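Local coordinates for protein NADH dehydrogenase, putative (Plasmodium falciparum, PDB 5JWC) that probably oxidises NADH and passes the electrons through bound FAD to ubiquinone, as a type II NADH dehydrogenase of the malaria parasite's respiratory chain, at residues D130-I134 and F438-H443; R27-I31 and F49-D53; L261-Y265 and I276-L280; G196-V201 and L237-F241. One frame throughout, in Å; residues are numbered along the deposited sequence.

Interaction 1 of 4, residues D130-I134 and F438-H443; sequences DYLII and FNNFIH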
# COMPACT_ATOMS: atom_id res chain seq x y z
N ASP A 130 -31.26 -20.88 -2.14
CA ASP A 130 -31.73 -22.17 -1.65
C ASP A 130 -31.09 -22.52 -0.29
O ASP A 130 -31.73 -23.10 0.59
CB ASP A 130 -31.44 -23.25 -2.68
CG ASP A 130 -32.21 -23.03 -3.97
OD1 ASP A 130 -33.44 -22.83 -3.87
OD2 ASP A 130 -31.59 -23.00 -5.05
N TYR A 131 -29.81 -22.19 -0.14
CA TYR A 131 -29.13 -22.31 1.15
C TYR A 131 -28.35 -21.04 1.43
O TYR A 131 -27.77 -20.43 0.52
CB TYR A 131 -28.17 -23.49 1.16
CG TYR A 131 -28.80 -24.83 0.93
CD1 TYR A 131 -29.42 -25.51 1.97
CD2 TYR A 131 -28.79 -25.41 -0.32
CE1 TYR A 131 -30.01 -26.76 1.75
CE2 TYR A 131 -29.37 -26.63 -0.55
CZ TYR A 131 -29.97 -27.31 0.49
OH TYR A 131 -30.55 -28.54 0.23
N LEU A 132 -28.30 -20.67 2.71
CA LEU A 132 -27.56 -19.51 3.14
C LEU A 132 -26.50 -19.90 4.18
O LEU A 132 -26.82 -20.50 5.22
CB LEU A 132 -28.51 -18.47 3.71
CG LEU A 132 -27.91 -17.13 4.12
CD1 LEU A 132 -27.28 -16.39 2.93
CD2 LEU A 132 -28.96 -16.29 4.82
N ILE A 133 -25.24 -19.56 3.91
CA ILE A 133 -24.15 -19.80 4.86
C ILE A 133 -23.72 -18.49 5.50
O ILE A 133 -23.04 -17.66 4.88
CB ILE A 133 -22.94 -20.45 4.18
CG1 ILE A 133 -23.38 -21.50 3.14
CG2 ILE A 133 -21.99 -21.03 5.24
CD1 ILE A 133 -24.12 -22.70 3.73
N ILE A 134 -24.12 -18.25 6.74
CA ILE A 134 -23.78 -16.99 7.38
C ILE A 134 -22.39 -17.07 8.05
O ILE A 134 -22.18 -17.84 9.00
CB ILE A 134 -24.83 -16.56 8.39
CG1 ILE A 134 -26.23 -16.57 7.75
CG2 ILE A 134 -24.48 -15.19 9.03
CD1 ILE A 134 -27.34 -16.11 8.70
N PHE A 438 -22.22 -30.55 2.21
CA PHE A 438 -22.92 -30.20 0.97
C PHE A 438 -22.45 -31.03 -0.22
O PHE A 438 -23.28 -31.48 -1.02
CB PHE A 438 -22.77 -28.71 0.67
CG PHE A 438 -23.77 -27.85 1.38
CD1 PHE A 438 -25.00 -27.58 0.81
CD2 PHE A 438 -23.48 -27.33 2.63
CE1 PHE A 438 -25.92 -26.78 1.46
CE2 PHE A 438 -24.40 -26.54 3.29
CZ PHE A 438 -25.62 -26.26 2.71
N ASN A 439 -21.15 -31.27 -0.32
CA ASN A 439 -20.61 -32.04 -1.44
C ASN A 439 -21.00 -33.52 -1.43
O ASN A 439 -21.22 -34.11 -2.49
CB ASN A 439 -19.08 -31.96 -1.50
CG ASN A 439 -18.56 -30.55 -1.84
OD1 ASN A 439 -19.31 -29.71 -2.32
ND2 ASN A 439 -17.27 -30.32 -1.60
N ASN A 440 -21.04 -34.13 -0.24
CA ASN A 440 -21.06 -35.59 -0.15
C ASN A 440 -22.18 -36.21 0.68
O ASN A 440 -22.23 -37.43 0.83
CB ASN A 440 -19.72 -36.06 0.38
CG ASN A 440 -18.59 -35.82 -0.59
OD1 ASN A 440 -18.72 -36.08 -1.79
ND2 ASN A 440 -17.48 -35.31 -0.08
N PHE A 441 -23.06 -35.39 1.23
CA PHE A 441 -24.13 -35.90 2.06
C PHE A 441 -25.48 -35.36 1.60
O PHE A 441 -26.40 -36.13 1.33
CB PHE A 441 -23.89 -35.54 3.54
CG PHE A 441 -22.76 -36.32 4.19
CD1 PHE A 441 -23.02 -37.40 5.01
CD2 PHE A 441 -21.43 -35.96 3.98
CE1 PHE A 441 -22.00 -38.11 5.61
CE2 PHE A 441 -20.39 -36.67 4.58
CZ PHE A 441 -20.68 -37.75 5.40
N ILE A 442 -25.60 -34.04 1.47
CA ILE A 442 -26.86 -33.44 1.03
C ILE A 442 -27.24 -33.87 -0.40
O ILE A 442 -26.42 -33.82 -1.32
CB ILE A 442 -26.80 -31.91 1.14
CG1 ILE A 442 -26.63 -31.50 2.62
CG2 ILE A 442 -28.06 -31.28 0.60
CD1 ILE A 442 -26.55 -30.02 2.84
N HIS A 443 -28.49 -34.30 -0.56
CA HIS A 443 -29.04 -34.87 -1.81
C HIS A 443 -28.24 -36.05 -2.35
O HIS A 443 -27.91 -36.11 -3.55
CB HIS A 443 -29.17 -33.77 -2.88
CG HIS A 443 -30.29 -32.82 -2.62
ND1 HIS A 443 -31.59 -33.26 -2.37
CD2 HIS A 443 -30.33 -31.48 -2.51
CE1 HIS A 443 -32.37 -32.21 -2.15
NE2 HIS A 443 -31.63 -31.12 -2.23

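Interaction 2 of 4, residues R27-I31 and F49-D53; sequences RKEKI and FKKYD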
# COMPACT_ATOMS: atom_id res chain seq x y z
N ARG A 27 -30.84 -24.40 -13.12
CA ARG A 27 -31.80 -24.87 -12.12
C ARG A 27 -31.06 -25.41 -10.88
O ARG A 27 -31.68 -25.79 -9.88
CB ARG A 27 -32.74 -25.92 -12.73
CG ARG A 27 -33.50 -26.79 -11.74
CD ARG A 27 -34.16 -28.01 -12.35
NE ARG A 27 -35.62 -27.87 -12.29
CZ ARG A 27 -36.33 -28.00 -11.17
NH1 ARG A 27 -35.73 -28.25 -10.01
NH2 ARG A 27 -37.64 -27.84 -11.21
N LYS A 28 -29.73 -25.35 -10.91
CA LYS A 28 -28.94 -25.82 -9.78
C LYS A 28 -29.30 -25.08 -8.50
O LYS A 28 -29.68 -23.91 -8.53
CB LYS A 28 -27.46 -25.69 -10.09
CG LYS A 28 -26.86 -27.00 -10.53
CD LYS A 28 -25.79 -26.83 -11.59
CE LYS A 28 -24.64 -25.98 -11.13
NZ LYS A 28 -23.58 -26.01 -12.17
N GLU A 29 -29.17 -25.75 -7.36
CA GLU A 29 -29.49 -25.10 -6.10
C GLU A 29 -28.48 -24.01 -5.77
O GLU A 29 -27.28 -24.16 -5.99
CB GLU A 29 -29.58 -26.12 -4.96
CG GLU A 29 -30.94 -26.81 -4.89
CD GLU A 29 -30.97 -27.95 -3.89
OE1 GLU A 29 -29.92 -28.58 -3.66
OE2 GLU A 29 -32.05 -28.19 -3.31
N LYS A 30 -29.02 -22.91 -5.27
CA LYS A 30 -28.24 -21.72 -4.99
C LYS A 30 -27.75 -21.67 -3.54
O LYS A 30 -28.55 -21.70 -2.59
CB LYS A 30 -29.06 -20.47 -5.29
CG LYS A 30 -28.26 -19.36 -5.93
CD LYS A 30 -29.15 -18.25 -6.49
CE LYS A 30 -28.50 -16.88 -6.21
NZ LYS A 30 -29.38 -15.70 -6.49
N ILE A 31 -26.43 -21.60 -3.36
CA ILE A 31 -25.85 -21.32 -2.05
C ILE A 31 -25.29 -19.90 -2.04
O ILE A 31 -24.43 -19.56 -2.85
CB ILE A 31 -24.70 -22.30 -1.69
CG1 ILE A 31 -25.15 -23.75 -1.76
CG2 ILE A 31 -24.16 -21.96 -0.32
CD1 ILE A 31 -24.00 -24.75 -1.64
N PHE A 49 -18.37 -26.54 -7.19
CA PHE A 49 -19.04 -25.62 -8.10
C PHE A 49 -19.86 -26.35 -9.17
O PHE A 49 -20.75 -25.77 -9.78
CB PHE A 49 -18.03 -24.68 -8.77
CG PHE A 49 -17.43 -23.66 -7.84
CD1 PHE A 49 -18.11 -23.23 -6.72
CD2 PHE A 49 -16.18 -23.14 -8.10
CE1 PHE A 49 -17.55 -22.29 -5.86
CE2 PHE A 49 -15.61 -22.19 -7.24
CZ PHE A 49 -16.29 -21.77 -6.13
N LYS A 50 -19.55 -27.62 -9.41
CA LYS A 50 -20.35 -28.41 -10.34
C LYS A 50 -21.72 -28.74 -9.74
O LYS A 50 -22.74 -28.68 -10.43
CB LYS A 50 -19.62 -29.70 -10.73
CG LYS A 50 -20.30 -30.50 -11.84
CD LYS A 50 -19.38 -31.63 -12.32
CE LYS A 50 -19.94 -32.33 -13.57
NZ LYS A 50 -18.90 -33.22 -14.19
N LYS A 51 -21.74 -29.04 -8.44
CA LYS A 51 -22.98 -29.47 -7.78
C LYS A 51 -23.88 -28.31 -7.41
O LYS A 51 -25.10 -28.46 -7.38
CB LYS A 51 -22.65 -30.30 -6.53
CG LYS A 51 -21.76 -31.50 -6.84
CD LYS A 51 -21.63 -32.48 -5.67
CE LYS A 51 -20.84 -33.72 -6.10
NZ LYS A 51 -20.29 -34.50 -4.94
N TYR A 52 -23.29 -27.15 -7.14
CA TYR A 52 -24.09 -26.03 -6.68
C TYR A 52 -23.77 -24.76 -7.45
O TYR A 52 -22.71 -24.63 -8.06
CB TYR A 52 -23.88 -25.79 -5.18
CG TYR A 52 -24.30 -26.96 -4.28
CD1 TYR A 52 -25.60 -27.06 -3.81
CD2 TYR A 52 -23.39 -27.94 -3.90
CE1 TYR A 52 -25.99 -28.13 -2.98
CE2 TYR A 52 -23.77 -29.00 -3.08
CZ TYR A 52 -25.07 -29.09 -2.63
OH TYR A 52 -25.45 -30.13 -1.81
N ASP A 53 -24.70 -23.82 -7.41
CA ASP A 53 -24.48 -22.47 -7.90
C ASP A 53 -24.16 -21.57 -6.72
O ASP A 53 -25.04 -21.20 -5.95
CB ASP A 53 -25.69 -21.95 -8.66
CG ASP A 53 -25.47 -20.54 -9.18
OD1 ASP A 53 -24.48 -20.33 -9.92
OD2 ASP A 53 -26.28 -19.65 -8.84

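Interaction 3 of 4, residues L261-Y265 and I276-L280; sequences LTNYY and IQSSL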
# COMPACT_ATOMS: atom_id res chain seq x y z
N LEU A 261 1.96 -3.68 32.08
CA LEU A 261 0.95 -3.21 33.01
C LEU A 261 -0.15 -4.26 33.14
O LEU A 261 -1.34 -4.01 32.89
CB LEU A 261 0.39 -1.86 32.53
CG LEU A 261 1.16 -0.59 32.97
CD1 LEU A 261 2.65 -0.75 32.96
CD2 LEU A 261 0.77 0.64 32.16
N THR A 262 0.25 -5.47 33.53
CA THR A 262 -0.72 -6.48 33.95
C THR A 262 -1.50 -5.98 35.17
O THR A 262 -1.07 -5.04 35.85
CB THR A 262 -0.04 -7.82 34.28
OG1 THR A 262 1.24 -7.58 34.85
CG2 THR A 262 0.13 -8.62 33.00
N ASN A 263 -2.66 -6.58 35.43
CA ASN A 263 -3.53 -6.18 36.54
C ASN A 263 -3.95 -4.71 36.45
O ASN A 263 -4.07 -4.02 37.47
CB ASN A 263 -2.85 -6.44 37.91
CG ASN A 263 -2.58 -7.91 38.14
OD1 ASN A 263 -3.50 -8.71 38.22
ND2 ASN A 263 -1.31 -8.28 38.24
N TYR A 264 -4.20 -4.25 35.22
CA TYR A 264 -4.74 -2.92 34.97
C TYR A 264 -5.70 -2.96 33.80
O TYR A 264 -5.49 -3.70 32.84
CB TYR A 264 -3.63 -1.92 34.68
CG TYR A 264 -2.89 -1.39 35.89
CD1 TYR A 264 -3.42 -0.34 36.65
CD2 TYR A 264 -1.64 -1.89 36.24
CE1 TYR A 264 -2.73 0.16 37.75
CE2 TYR A 264 -0.95 -1.39 37.33
CZ TYR A 264 -1.50 -0.37 38.08
OH TYR A 264 -0.82 0.13 39.16
N TYR A 265 -6.75 -2.16 33.84
CA TYR A 265 -7.58 -2.03 32.66
C TYR A 265 -7.97 -0.58 32.43
O TYR A 265 -7.94 0.26 33.34
CB TYR A 265 -8.80 -2.95 32.74
CG TYR A 265 -9.65 -2.75 33.97
CD1 TYR A 265 -10.79 -1.96 33.93
CD2 TYR A 265 -9.32 -3.38 35.18
CE1 TYR A 265 -11.58 -1.78 35.05
CE2 TYR A 265 -10.10 -3.20 36.31
CZ TYR A 265 -11.23 -2.40 36.24
OH TYR A 265 -12.02 -2.21 37.35
N ILE A 276 -6.03 4.37 33.66
CA ILE A 276 -6.18 2.97 34.01
C ILE A 276 -6.50 2.74 35.49
O ILE A 276 -6.21 3.58 36.33
CB ILE A 276 -4.92 2.14 33.65
CG1 ILE A 276 -3.65 2.70 34.32
CG2 ILE A 276 -4.79 2.06 32.11
CD1 ILE A 276 -2.38 1.88 34.02
N GLN A 277 -7.03 1.57 35.77
CA GLN A 277 -7.57 1.16 37.03
C GLN A 277 -6.97 -0.20 37.46
O GLN A 277 -6.89 -1.16 36.67
CB GLN A 277 -9.06 1.22 36.85
CG GLN A 277 -9.89 0.62 37.95
CD GLN A 277 -11.02 1.59 38.45
OE1 GLN A 277 -11.70 2.30 37.68
NE2 GLN A 277 -11.27 1.50 39.79
N SER A 278 -6.39 -0.23 38.66
CA SER A 278 -5.84 -1.47 39.19
C SER A 278 -6.95 -2.51 39.35
O SER A 278 -8.08 -2.20 39.75
CB SER A 278 -5.15 -1.27 40.55
OG SER A 278 -4.73 -2.52 41.07
N SER A 279 -6.62 -3.75 39.04
CA SER A 279 -7.54 -4.87 39.20
C SER A 279 -7.48 -5.40 40.62
O SER A 279 -8.36 -6.12 41.08
CB SER A 279 -7.19 -6.00 38.22
OG SER A 279 -7.25 -5.56 36.88
N LEU A 280 -6.41 -5.02 41.31
CA LEU A 280 -6.12 -5.47 42.66
C LEU A 280 -6.55 -4.48 43.74
O LEU A 280 -6.74 -4.87 44.88
CB LEU A 280 -4.62 -5.76 42.82
CG LEU A 280 -3.92 -6.95 42.14
CD1 LEU A 280 -4.69 -7.62 41.03
CD2 LEU A 280 -2.48 -6.61 41.74
O HOH W 1 -2.72 -3.40 39.68

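Interaction 4 of 4, residues G196-V201 and L237-F241; sequences GGPTGV and LLPTF. With FAD (flavin-adenine dinucleotide), chain C.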
# COMPACT_ATOMS: atom_id res chain seq x y z
N GLY A 196 -3.72 -8.13 26.71
CA GLY A 196 -2.59 -9.02 26.91
C GLY A 196 -2.73 -10.38 26.24
O GLY A 196 -1.94 -11.30 26.50
N GLY A 197 -3.73 -10.51 25.37
CA GLY A 197 -3.91 -11.72 24.57
C GLY A 197 -2.90 -11.75 23.43
O GLY A 197 -2.04 -10.87 23.35
N PRO A 198 -2.99 -12.76 22.56
CA PRO A 198 -1.96 -12.96 21.53
C PRO A 198 -1.78 -11.75 20.61
O PRO A 198 -0.65 -11.41 20.27
CB PRO A 198 -2.49 -14.17 20.74
CG PRO A 198 -3.40 -14.87 21.68
CD PRO A 198 -4.02 -13.81 22.55
N THR A 199 -2.88 -11.10 20.20
CA THR A 199 -2.75 -9.96 19.31
C THR A 199 -2.00 -8.79 19.94
O THR A 199 -1.04 -8.28 19.36
CB THR A 199 -4.10 -9.46 18.83
OG1 THR A 199 -4.71 -10.50 18.06
CG2 THR A 199 -3.91 -8.23 17.96
N GLY A 200 -2.45 -8.38 21.13
CA GLY A 200 -1.79 -7.31 21.87
C GLY A 200 -0.32 -7.61 22.11
O GLY A 200 0.55 -6.76 21.93
N VAL A 201 -0.04 -8.85 22.51
CA VAL A 201 1.33 -9.26 22.75
C VAL A 201 2.16 -9.20 21.47
O VAL A 201 3.27 -8.67 21.48
CB VAL A 201 1.37 -10.69 23.35
CG1 VAL A 201 2.76 -11.27 23.23
CG2 VAL A 201 0.92 -10.66 24.81
N LEU A 237 0.27 -12.12 30.81
CA LEU A 237 0.26 -11.99 29.35
C LEU A 237 0.02 -13.40 28.78
O LEU A 237 0.44 -14.38 29.40
CB LEU A 237 1.57 -11.42 28.83
CG LEU A 237 1.89 -10.05 29.41
CD1 LEU A 237 3.26 -9.60 28.91
CD2 LEU A 237 0.79 -9.09 28.99
N LEU A 238 -0.64 -13.49 27.63
CA LEU A 238 -0.99 -14.78 27.02
C LEU A 238 -1.66 -15.73 28.04
O LEU A 238 -1.14 -16.82 28.29
CB LEU A 238 0.25 -15.46 26.42
CG LEU A 238 1.01 -14.73 25.31
CD1 LEU A 238 2.15 -15.59 24.80
CD2 LEU A 238 0.04 -14.35 24.18
N PRO A 239 -2.79 -15.31 28.63
CA PRO A 239 -3.41 -16.10 29.71
C PRO A 239 -3.97 -17.45 29.23
O PRO A 239 -4.09 -18.36 30.05
CB PRO A 239 -4.53 -15.18 30.23
CG PRO A 239 -4.90 -14.32 29.04
CD PRO A 239 -3.56 -14.08 28.33
N THR A 240 -4.27 -17.60 27.95
CA THR A 240 -4.77 -18.88 27.44
C THR A 240 -3.67 -19.89 27.11
O THR A 240 -3.95 -21.03 26.75
CB THR A 240 -5.62 -18.68 26.18
OG1 THR A 240 -4.78 -18.20 25.13
CG2 THR A 240 -6.75 -17.67 26.43
N PHE A 241 -2.42 -19.46 27.22
CA PHE A 241 -1.26 -20.34 27.05
C PHE A 241 -0.92 -20.89 28.44
O PHE A 241 -1.62 -20.58 29.42
CB PHE A 241 -0.06 -19.59 26.45
CG PHE A 241 -0.22 -19.21 24.99
CD1 PHE A 241 0.65 -19.71 24.04
CD2 PHE A 241 -1.23 -18.36 24.58
CE1 PHE A 241 0.52 -19.36 22.69
CE2 PHE A 241 -1.38 -18.01 23.24
CZ PHE A 241 -0.51 -18.50 22.29
PA FAD C . -13.86 -13.11 9.54
O1A FAD C . -13.58 -11.83 10.26
O2A FAD C . -12.64 -13.88 9.17
O5B FAD C . -14.76 -12.82 8.23
C5B FAD C . -15.99 -12.14 8.30
C4B FAD C . -16.31 -11.70 6.88
O4B FAD C . -17.65 -11.24 6.83
C3B FAD C . -15.42 -10.54 6.43
O3B FAD C . -15.07 -10.74 5.08
C2B FAD C . -16.35 -9.34 6.49
O2B FAD C . -15.98 -8.38 5.54
C1B FAD C . -17.67 -10.02 6.13
N9A FAD C . -18.87 -9.29 6.55
C8A FAD C . -19.06 -8.54 7.68
N7A FAD C . -20.34 -8.08 7.65
C5A FAD C . -20.95 -8.53 6.53
C6A FAD C . -22.23 -8.35 6.04
N6A FAD C . -23.14 -7.68 6.75
N1A FAD C . -22.58 -8.95 4.85
C2A FAD C . -21.66 -9.73 4.17
N3A FAD C . -20.38 -9.90 4.67
C4A FAD C . -20.04 -9.30 5.83
N1 FAD C . -7.36 -17.18 15.11
C2 FAD C . -6.56 -18.28 15.24
O2 FAD C . -7.07 -19.39 15.24
N3 FAD C . -5.19 -18.15 15.34
C4 FAD C . -4.59 -16.92 15.32
O4 FAD C . -3.35 -16.84 15.41
C4X FAD C . -5.39 -15.79 15.18
N5 FAD C . -4.83 -14.54 15.15
C5X FAD C . -5.65 -13.42 15.00
C6 FAD C . -5.09 -12.16 14.95
C7 FAD C . -5.89 -11.03 14.81
C7M FAD C . -5.23 -9.67 14.77
C8 FAD C . -7.26 -11.17 14.70
C8M FAD C . -8.14 -9.96 14.55
C9 FAD C . -7.83 -12.44 14.75
C9A FAD C . -7.03 -13.57 14.89
N10 FAD C . -7.58 -14.84 14.93
C10 FAD C . -6.77 -15.93 15.07
C1' FAD C . -9.07 -15.04 14.88
C2' FAD C . -9.66 -15.19 13.50
O2' FAD C . -9.31 -14.07 12.73
C3' FAD C . -11.17 -15.19 13.65
O3' FAD C . -11.58 -16.17 14.58
C4' FAD C . -11.74 -15.47 12.27
O4' FAD C . -11.56 -14.29 11.53
C5' FAD C . -13.21 -15.85 12.31
O5' FAD C . -13.59 -16.16 10.98
P FAD C . -15.00 -15.61 10.41
O1P FAD C . -15.21 -16.16 9.02
O2P FAD C . -16.05 -16.00 11.42
O3P FAD C . -14.86 -14.00 10.44

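Interaction 1 of 4, residues D130-I134 and F438-H443
The ring of F438 drives its CE1 edge into one face of the Y131 ring, making a T-shaped (edge-to-face) aromatic pair. CE1 of F438 lies 3.5 Å from Y131 CG, so the touch falls toward the rim of the tyrosine face, on the side of its CB, and not over the middle. The centroids are 5.0 Å apart and the planes stand at 83°, close to perpendicular. CG of Y131 in turn lies in the plane of the phenylalanine ring. Farther round the same phenylalanine, CE2 meets I133 CD1 at 3.9 Å; the isoleucine comes from the opposite direction, its CG1 set beside the backbone N (chi1 -39°) so that CD1 reaches forward to the ring. One face of F438 is roofed by I442 of its own segment, whose CD1 sits 3.5 Å above the ring centre. The other branch of I442, CG2, turns to the tyrosine and lies 3.7 Å from Y131 OH. H443 NE2 also lies 3.7 Å from Y131 OH, too far for a bond; its hydrogen-bond partner is E29 OE2. The contact is therefore apolar and aromatic, with F438 wedged between two residues that a strand projects on the same side. It packs the C-terminal end of helix 424-440 and the loop that follows it against strand 131-134 of the FAD-binding Rossmann-type sheet. Strands 30-34 and 337-339 flank that strand, and both add to the seat of the helix: F438 also touches I31 and pairs edge-to-face with Y338.

Interaction 2 of 4, residues R27-I31 and F49-D53
K28 lays its whole side chain along the backbone of residues 50-53. CB starts beside D53, CG passes K51 O at 3.9 Å, and CD and CE close on the carbonyl of K50. At the tip NZ gives K50 O a weak hydrogen bond of 3.3 Å, with F49 O a little farther off. Bends at chi2 and chi3 steer the chain along these carbonyls, whose partial negative charge would suit the ammonium group. Beyond K28 the backbones pair as parallel strands. D53 N donates to E29 O (3.0 Å, 167° at the hydrogen), and D53 O accepts from I31 N at 3.0 Å; the two bonds bracket K30, the residue in register with D53. On the K30 and D53 side of the sheet these side chains run alongside each other, K30 CG 3.5 Å from D53 OD2, while K30 NZ goes on to the carbonyl of F128. I31 CD1 comes over one face of the Y52 ring, toward its rim, in a CH-pi contact 3.8 Å from the centroid. E29 extends beside the same ring, its carboxylate plane only 8° from that of the ring and its OE2 hydrogen-bonded to H443 NE2. This is the opening of a beta-alpha-beta crossover: strand 30-34 leads through helix 38-46 to its parallel neighbour 53-57. Strand 131-134 borders 30-34 on its other edge, and the end of helix 424-440 covers the Y52 side of the pairing, F438 O taking a hydrogen bond from Y52 OH.

Interaction 3 of 4, residues L261-Y265 and I276-L280
This is antiparallel pairing in a beta hairpin, where strands 264-269 and 273-278 run side by side at the edge of the second nucleotide-binding-type domain. Y265 and Q277 form a hydrogen-bonded pair: Y265 N donates to Q277 O (3.0 Å), and Q277 N returns to Y265 O at 2.9 Å, both in the carbonyl plane. Y264 and S278 make the next, non-hydrogen-bonded pair. Beyond it S279 N still reaches N263 O at 3.0 Å, but from above the carbonyl plane, 56° out of it. A water also gives N263 O a bond of 2.7 Å and joins it to S278 OG, so two donors hold this oxygen. S278 OG accepts from L280 N as well, an ST turn at the end of the strand. The Y265 ring lies alongside Q277, ring and amide planes 10° apart; its chi1 of 55° swings it over the neighbouring strand, so that OH comes 3.6 Å from Q277 CG while S279 OG, hydrogen-bonded to G233 O, meets an edge of the ring. On the side of Y264 and S278, I276 CD1 makes an off-centre CH-pi contact with the Y264 ring, 4.0 Å from its centroid, and also touches L261 CD2. L261 belongs to the outermost strand of the parallel sheet, 259-262, bonded to strand 227-232. N263 links that sheet to the hairpin; strand 285-289 lies beyond 273-278 as the antiparallel sheet's third strand.

Interaction 4 of 4, residues G196-V201 and L237-F241
L238 supplies the main bump: its CD2 fits into the hollow between the first turn of helix 198-218 and the glycine turn before it, 3.6 Å from P198 CA. V201 CG2 closes the side of that hollow, 3.8 Å from L238 CD2, the two side chains meeting at about a right angle. With chi2 at -177° the leucine's other methyl, CD1, extends away to sit over the centre of the F241 ring, and P198 CG touches that ring at its edge, 4.0 Å from CE2. G196, having no side chain, lets L237 CD2 come within 4.0 Å of its CA. Its carbonyl takes a nearly axial hydrogen bond from L238 N (2.8 Å, 160° at the hydrogen), while P239 CD packs against the same oxygen. Residues 238-241 form a type I turn. G197 is the N-cap of the helix, and G197 and G200 fit a Rossmann-type GxGxxG turn, consistent with a dinucleotide-binding domain. Across the helix T199 meets the flavin methyl C7M of FAD. Helix 243-255 packs behind L237 and L238, strands 460-465 and 468-473 lie against L238 and F241, and strand 259-262 borders L237.

From the N terminus, interaction 2 closes first, joining strand 30-34 to the entrance of strand 53-57 around one helix. Interaction 1 opens later on strand 131-134, next to 30-34 in the same sheet, and closes more than 300 residues on, at the end of helix 424-440; D130 OD2 bonded to K30 N and K51 NZ to N439 O join it to interaction 2. Interactions 4 and 3 are both nested within that long loop, following one another without crossing, in the second domain. They touch where T262 packs on L237, their centres about 15 Å apart, but lie across the chain's centre from interactions 1 and 2.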